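PDB 4RCK: hypothetical membrane spanning protein from Vibrio fischeri, which is of unknown function but carries a BatA-type von Willebrand factor A domain that binds magnesium, probably at a metal-ion-dependent adhesion site. Local coordinates for residues A[24-29]-A[69-74]; A[49-54]-A[90-95]. One frame throughout, in Å; residues are numbered along the deposited sequence.

Contact 1 of 2, residues A[24-29]-A[69-74]. With MG (magnesium ion), chain C.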
loop_
_atom_site.group_PDB
_atom_site.type_symbol
_atom_site.label_atom_id
_atom_site.label_comp_id
_atom_site.label_asym_id
_atom_site.label_seq_id
_atom_site.Cartn_x
_atom_site.Cartn_y
_atom_site.Cartn_z
ATOM N N VAL A 24 -3.664 5.886 17.043
ATOM C CA VAL A 24 -4.752 6.653 17.640
ATOM C C VAL A 24 -4.257 7.373 18.891
ATOM O O VAL A 24 -3.878 6.734 19.872
ATOM C CB VAL A 24 -5.946 5.752 17.998
ATOM C CG1 VAL A 24 -7.110 6.589 18.494
ATOM C CG2 VAL A 24 -6.362 4.927 16.793
ATOM N N VAL A 25 -4.269 8.703 18.854
ATOM C CA VAL A 25 -3.628 9.496 19.897
ATOM C C VAL A 25 -4.571 10.463 20.622
ATOM O O VAL A 25 -5.340 11.197 20.002
ATOM C CB VAL A 25 -2.439 10.293 19.314
ATOM C CG1 VAL A 25 -1.991 11.387 20.273
ATOM C CG2 VAL A 25 -1.284 9.355 18.997
ATOM N N ASP A 26 -4.489 10.436 21.949
ATOM C CA ASP A 26 -5.252 11.305 22.838
ATOM C C ASP A 26 -4.743 12.743 22.801
ATOM O O ASP A 26 -3.569 12.995 23.075
ATOM C CB ASP A 26 -5.172 10.758 24.269
ATOM C CG ASP A 26 -6.217 11.350 25.195
ATOM O OD1 ASP A 26 -6.579 12.535 25.038
ATOM O OD2 ASP A 26 -6.672 10.618 26.097
ATOM N N LEU A 27 -5.627 13.685 22.480
ATOM C CA LEU A 27 -5.249 15.096 22.443
ATOM C C LEU A 27 -6.004 15.931 23.481
ATOM O O LEU A 27 -5.969 17.165 23.441
ATOM C CB LEU A 27 -5.483 15.682 21.048
ATOM C CG LEU A 27 -4.414 15.432 19.984
ATOM C CD1 LEU A 27 -4.639 16.344 18.787
ATOM C CD2 LEU A 27 -3.012 15.625 20.550
ATOM N N SER A 28 -6.674 15.256 24.414
ATOM C CA SER A 28 -7.464 15.937 25.439
ATOM C C SER A 28 -6.599 16.868 26.269
ATOM O O SER A 28 -5.392 16.667 26.384
ATOM C CB SER A 28 -8.161 14.929 26.356
ATOM O OG SER A 28 -7.245 14.326 27.252
ATOM N N GLY A 29 -7.232 17.880 26.853
ATOM C CA GLY A 29 -6.526 18.920 27.580
ATOM C C GLY A 29 -5.637 18.422 28.706
ATOM O O GLY A 29 -4.700 19.113 29.110
ATOM N N VAL A 69 -4.996 8.917 13.783
ATOM C CA VAL A 69 -6.279 9.351 14.323
ATOM C C VAL A 69 -6.060 10.093 15.638
ATOM O O VAL A 69 -5.373 9.600 16.529
ATOM C CB VAL A 69 -7.239 8.166 14.561
ATOM C CG1 VAL A 69 -8.582 8.664 15.074
ATOM C CG2 VAL A 69 -7.419 7.359 13.287
ATOM N N LEU A 70 -6.636 11.284 15.749
ATOM C CA LEU A 70 -6.538 12.075 16.970
ATOM C C LEU A 70 -7.911 12.148 17.624
ATOM O O LEU A 70 -8.918 12.280 16.925
ATOM C CB LEU A 70 -6.021 13.481 16.664
ATOM C CG LEU A 70 -4.751 13.572 15.817
ATOM C CD1 LEU A 70 -4.529 14.995 15.320
ATOM C CD2 LEU A 70 -3.546 13.089 16.609
ATOM N N PHE A 71 -7.977 12.054 18.949
ATOM C CA PHE A 71 -9.285 12.176 19.583
ATOM C C PHE A 71 -9.322 13.062 20.825
ATOM O O PHE A 71 -8.296 13.428 21.405
ATOM C CB PHE A 71 -9.860 10.788 19.922
ATOM C CG PHE A 71 -9.063 10.007 20.933
ATOM C CD1 PHE A 71 -7.923 9.322 20.557
ATOM C CD2 PHE A 71 -9.485 9.917 22.249
ATOM C CE1 PHE A 71 -7.200 8.586 21.479
ATOM C CE2 PHE A 71 -8.769 9.186 23.176
ATOM C CZ PHE A 71 -7.624 8.519 22.792
ATOM N N GLY A 72 -10.549 13.423 21.180
ATOM C CA GLY A 72 -10.864 14.283 22.301
ATOM C C GLY A 72 -12.376 14.226 22.432
ATOM O O GLY A 72 -12.945 13.133 22.470
ATOM N N ASP A 73 -13.027 15.386 22.502
ATOM C CA ASP A 73 -14.488 15.440 22.518
ATOM C C ASP A 73 -15.039 14.672 21.325
ATOM O O ASP A 73 -15.984 13.895 21.451
ATOM C CB ASP A 73 -14.988 16.888 22.489
ATOM C CG ASP A 73 -14.798 17.601 23.814
ATOM O OD1 ASP A 73 -14.225 16.995 24.738
ATOM O OD2 ASP A 73 -15.199 18.778 23.923
ATOM N N HIS A 74 -14.431 14.900 20.167
ATOM C CA HIS A 74 -14.735 14.139 18.966
ATOM C C HIS A 74 -13.452 13.518 18.429
ATOM O O HIS A 74 -12.354 13.960 18.767
ATOM C CB HIS A 74 -15.388 15.028 17.905
ATOM C CG HIS A 74 -14.505 16.134 17.419
ATOM N ND1 HIS A 74 -14.217 17.246 18.181
ATOM C CD2 HIS A 74 -13.847 16.302 16.247
ATOM C CE1 HIS A 74 -13.419 18.050 17.501
ATOM N NE2 HIS A 74 -13.180 17.500 16.324
HETATM MG MG MG C . -8.247 13.445 29.430
#

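Contact 2 of 2, residues A[49-54]-A[90-95]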
loop_
_atom_site.group_PDB
_atom_site.type_symbol
_atom_site.label_atom_id
_atom_site.label_comp_id
_atom_site.label_asym_id
_atom_site.label_seq_id
_atom_site.Cartn_x
_atom_site.Cartn_y
_atom_site.Cartn_z
ATOM N N ALA A 49 6.327 14.343 24.993
ATOM C CA ALA A 49 6.952 13.031 25.115
ATOM C C ALA A 49 6.419 12.084 24.048
ATOM O O ALA A 49 7.173 11.324 23.441
ATOM C CB ALA A 49 6.718 12.456 26.501
ATOM N N VAL A 50 5.111 12.148 23.821
ATOM C CA VAL A 50 4.457 11.323 22.815
ATOM C C VAL A 50 4.960 11.644 21.414
ATOM O O VAL A 50 5.303 10.737 20.654
ATOM C CB VAL A 50 2.933 11.505 22.859
ATOM C CG1 VAL A 50 2.281 10.858 21.645
ATOM C CG2 VAL A 50 2.381 10.932 24.150
ATOM N N LYS A 51 5.000 12.931 21.083
ATOM C CA LYS A 51 5.532 13.381 19.801
ATOM C C LYS A 51 6.909 12.789 19.551
ATOM O O LYS A 51 7.183 12.281 18.471
ATOM C CB LYS A 51 5.612 14.906 19.747
ATOM C CG LYS A 51 4.280 15.601 19.567
ATOM C CD LYS A 51 4.468 17.100 19.441
ATOM C CE LYS A 51 3.142 17.807 19.231
ATOM N NZ LYS A 51 3.323 19.266 19.005
ATOM N N GLN A 52 7.763 12.848 20.566
ATOM C CA GLN A 52 9.108 12.296 20.479
ATOM C C GLN A 52 9.092 10.798 20.186
ATOM O O GLN A 52 9.527 10.359 19.122
ATOM C CB GLN A 52 9.871 12.555 21.778
ATOM C CG GLN A 52 11.326 12.136 21.731
ATOM C CD GLN A 52 12.187 13.131 20.983
ATOM O OE1 GLN A 52 12.058 14.340 21.170
ATOM N NE2 GLN A 52 13.067 12.628 20.125
ATOM N N VAL A 53 8.581 10.024 21.140
ATOM C CA VAL A 53 8.599 8.564 21.071
ATOM C C VAL A 53 7.913 8.001 19.824
ATOM O O VAL A 53 8.477 7.153 19.131
ATOM C CB VAL A 53 7.942 7.950 22.328
ATOM C CG1 VAL A 53 7.547 6.502 22.084
ATOM C CG2 VAL A 53 8.880 8.062 23.522
ATOM N N VAL A 54 6.703 8.474 19.538
ATOM C CA VAL A 54 5.935 7.969 18.402
ATOM C C VAL A 54 6.611 8.314 17.073
ATOM O O VAL A 54 6.617 7.503 16.151
ATOM C CB VAL A 54 4.491 8.516 18.411
ATOM C CG1 VAL A 54 3.723 8.047 17.185
ATOM C CG2 VAL A 54 3.773 8.080 19.678
ATOM N N GLU A 90 5.363 14.612 10.659
ATOM C CA GLU A 90 5.225 16.065 10.659
ATOM C C GLU A 90 3.845 16.495 11.132
ATOM O O GLU A 90 3.718 17.389 11.969
ATOM C CB GLU A 90 5.484 16.632 9.264
ATOM C CG GLU A 90 6.890 16.423 8.743
ATOM C CD GLU A 90 6.989 16.691 7.255
ATOM O OE1 GLU A 90 5.967 17.091 6.658
ATOM O OE2 GLU A 90 8.082 16.500 6.682
ATOM N N GLN A 91 2.811 15.857 10.590
ATOM C CA GLN A 91 1.438 16.181 10.959
ATOM C C GLN A 91 1.180 15.861 12.423
ATOM O O GLN A 91 0.218 16.344 13.009
ATOM C CB GLN A 91 0.443 15.435 10.068
ATOM C CG GLN A 91 0.397 15.948 8.638
ATOM C CD GLN A 91 -0.669 15.269 7.804
ATOM O OE1 GLN A 91 -1.618 14.695 8.336
ATOM N NE2 GLN A 91 -0.515 15.329 6.486
ATOM N N LEU A 92 2.045 15.038 13.008
ATOM C CA LEU A 92 2.028 14.812 14.444
ATOM C C LEU A 92 2.735 15.960 15.150
ATOM O O LEU A 92 2.253 16.476 16.157
ATOM C CB LEU A 92 2.697 13.484 14.800
ATOM C CG LEU A 92 2.705 13.153 16.294
ATOM C CD1 LEU A 92 1.287 12.910 16.790
ATOM C CD2 LEU A 92 3.597 11.957 16.585
ATOM N N ASP A 93 3.881 16.352 14.598
ATOM C CA ASP A 93 4.712 17.410 15.161
ATOM C C ASP A 93 3.943 18.706 15.393
ATOM O O ASP A 93 4.115 19.367 16.417
ATOM C CB ASP A 93 5.903 17.684 14.241
ATOM C CG ASP A 93 7.224 17.664 14.977
ATOM O OD1 ASP A 93 7.221 17.827 16.216
ATOM O OD2 ASP A 93 8.268 17.488 14.315
ATOM N N ARG A 94 3.092 19.061 14.438
ATOM C CA ARG A 94 2.412 20.349 14.462
ATOM C C ARG A 94 1.100 20.328 15.247
ATOM O O ARG A 94 0.451 21.363 15.397
ATOM C CB ARG A 94 2.153 20.828 13.031
ATOM C CG ARG A 94 1.369 19.848 12.173
ATOM C CD ARG A 94 1.038 20.446 10.812
ATOM N NE ARG A 94 2.178 20.430 9.899
ATOM C CZ ARG A 94 2.165 19.847 8.704
ATOM N NH1 ARG A 94 1.070 19.236 8.276
ATOM N NH2 ARG A 94 3.243 19.880 7.933
ATOM N N THR A 95 0.711 19.157 15.746
ATOM C CA THR A 95 -0.492 19.050 16.566
ATOM C C THR A 95 -0.348 19.860 17.846
ATOM O O THR A 95 0.703 19.844 18.484
ATOM C CB THR A 95 -0.811 17.591 16.943
ATOM O OG1 THR A 95 0.326 17.001 17.588
ATOM C CG2 THR A 95 -1.167 16.782 15.713
#

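Contact 1 of 2, residues A[24-29]-A[69-74]
The ring of Phe71 lies across the neighbouring strand, one face meeting the backbone of Asp26 in a CH-pi contact, with Asp26 CA 3.8 Å from the ring centroid. CD1 of the ring also touches Val24 CG1 at 3.5 Å. Phe71 reaches across because its CG stands between backbone N and carbonyl carbon (chi1 64°). On the other side of the sheet Leu27 CD1 packs on Leu70 CD1 at 3.7 Å. The parallel strands are paired through Val25 N to Val69 O (2.7 Å) and Phe71 N to Val25 O (3.0 Å). Leu27 N to Phe71 O (2.9 Å) continues the ladder just past the strand end. There Asp26 OD1 accepts from Ser28 N (2.8 Å), two residues on, closing an Asx turn, and also from Ser28 OG (2.9 Å), which arrives on the syn side. Ser28 OG and Ser30 OG both bind magnesium, consistent with the DxSxS loop of a MIDAS. Asp26 OD2 is hydrogen-bonded to Ser131 OG of the second subunit, whose strand pairs with Val24 and Val25. Ser28 OG thus donates a hydrogen bond to Asp26 OD1 while binding magnesium: the aspartate, a second-shell residue, probably limits rotation of the serine side chain.

Contact 2 of 2, residues A[49-54]-A[90-95]
Lys51 reaches from helix 46-60 to the C-terminal end of helix 85-93, where its ammonium group is held by two backbone carbonyls. Its CG lies beside the backbone N, anti to the carbonyl carbon (chi1 -75°), and every later torsion is extended, which carries NZ away from its own helix to the last turn of helix 85-93. NZ bonds Thr95 O at 2.7 Å, in the carbonyl plane, and Asp93 O, also at 2.7 Å, from above the plane, 42° out of it. The methylenes travel alongside the helix end, CE coming within 3.5 Å of Leu92 O. The carboxylate of Asp93 is nearby without making a salt bridge, its OD1 being 5.0 Å from Lys51 NZ. In the alpha-beta-alpha sandwich of the von Willebrand factor A fold these two helices lie on the same side of the central sheet, and Lys51 bridges them where the chain leaves helix 85-93. The positive charge meets one carbonyl of the last helical residue and one of the following loop, a placement probably favourable to the helix dipole. Closer to the sheet the pairing is apolar. Leu92, its CG anti to the backbone N (chi1 -179°), sends CD2 to Val54 CG1 at 4.0 Å, the two side chains crossing at about a right angle. Thr95 runs past the lysine chain in the opposite sense, with OG1 3.4 Å from Lys51 CE, while its hydroxyl turns back to Leu92 O, at a length too short to be trusted. Val54 also packs on Tyr212 of the second subunit.

Overall arrangement
Contact 1 is wholly buried and joins neighbouring strands of the central sheet; contact 2 is only partly buried and joins two helices that lie over one side of that sheet. Their chemistry follows their place: strand-to-strand backbone bonds and a polar turn leading to the metal in the first, a lysine ammonium gripping carbonyls at a helix end in the second, away from the magnesium site. The two meet where Leu70 CD1 packs on Thr95 CG2 at 3.8 Å, on the sheet face that also carries Val25, whereas Val24 and Phe71 face helix 106-118. Both also touch the second subunit, but only contact 1 shares a sheet with it.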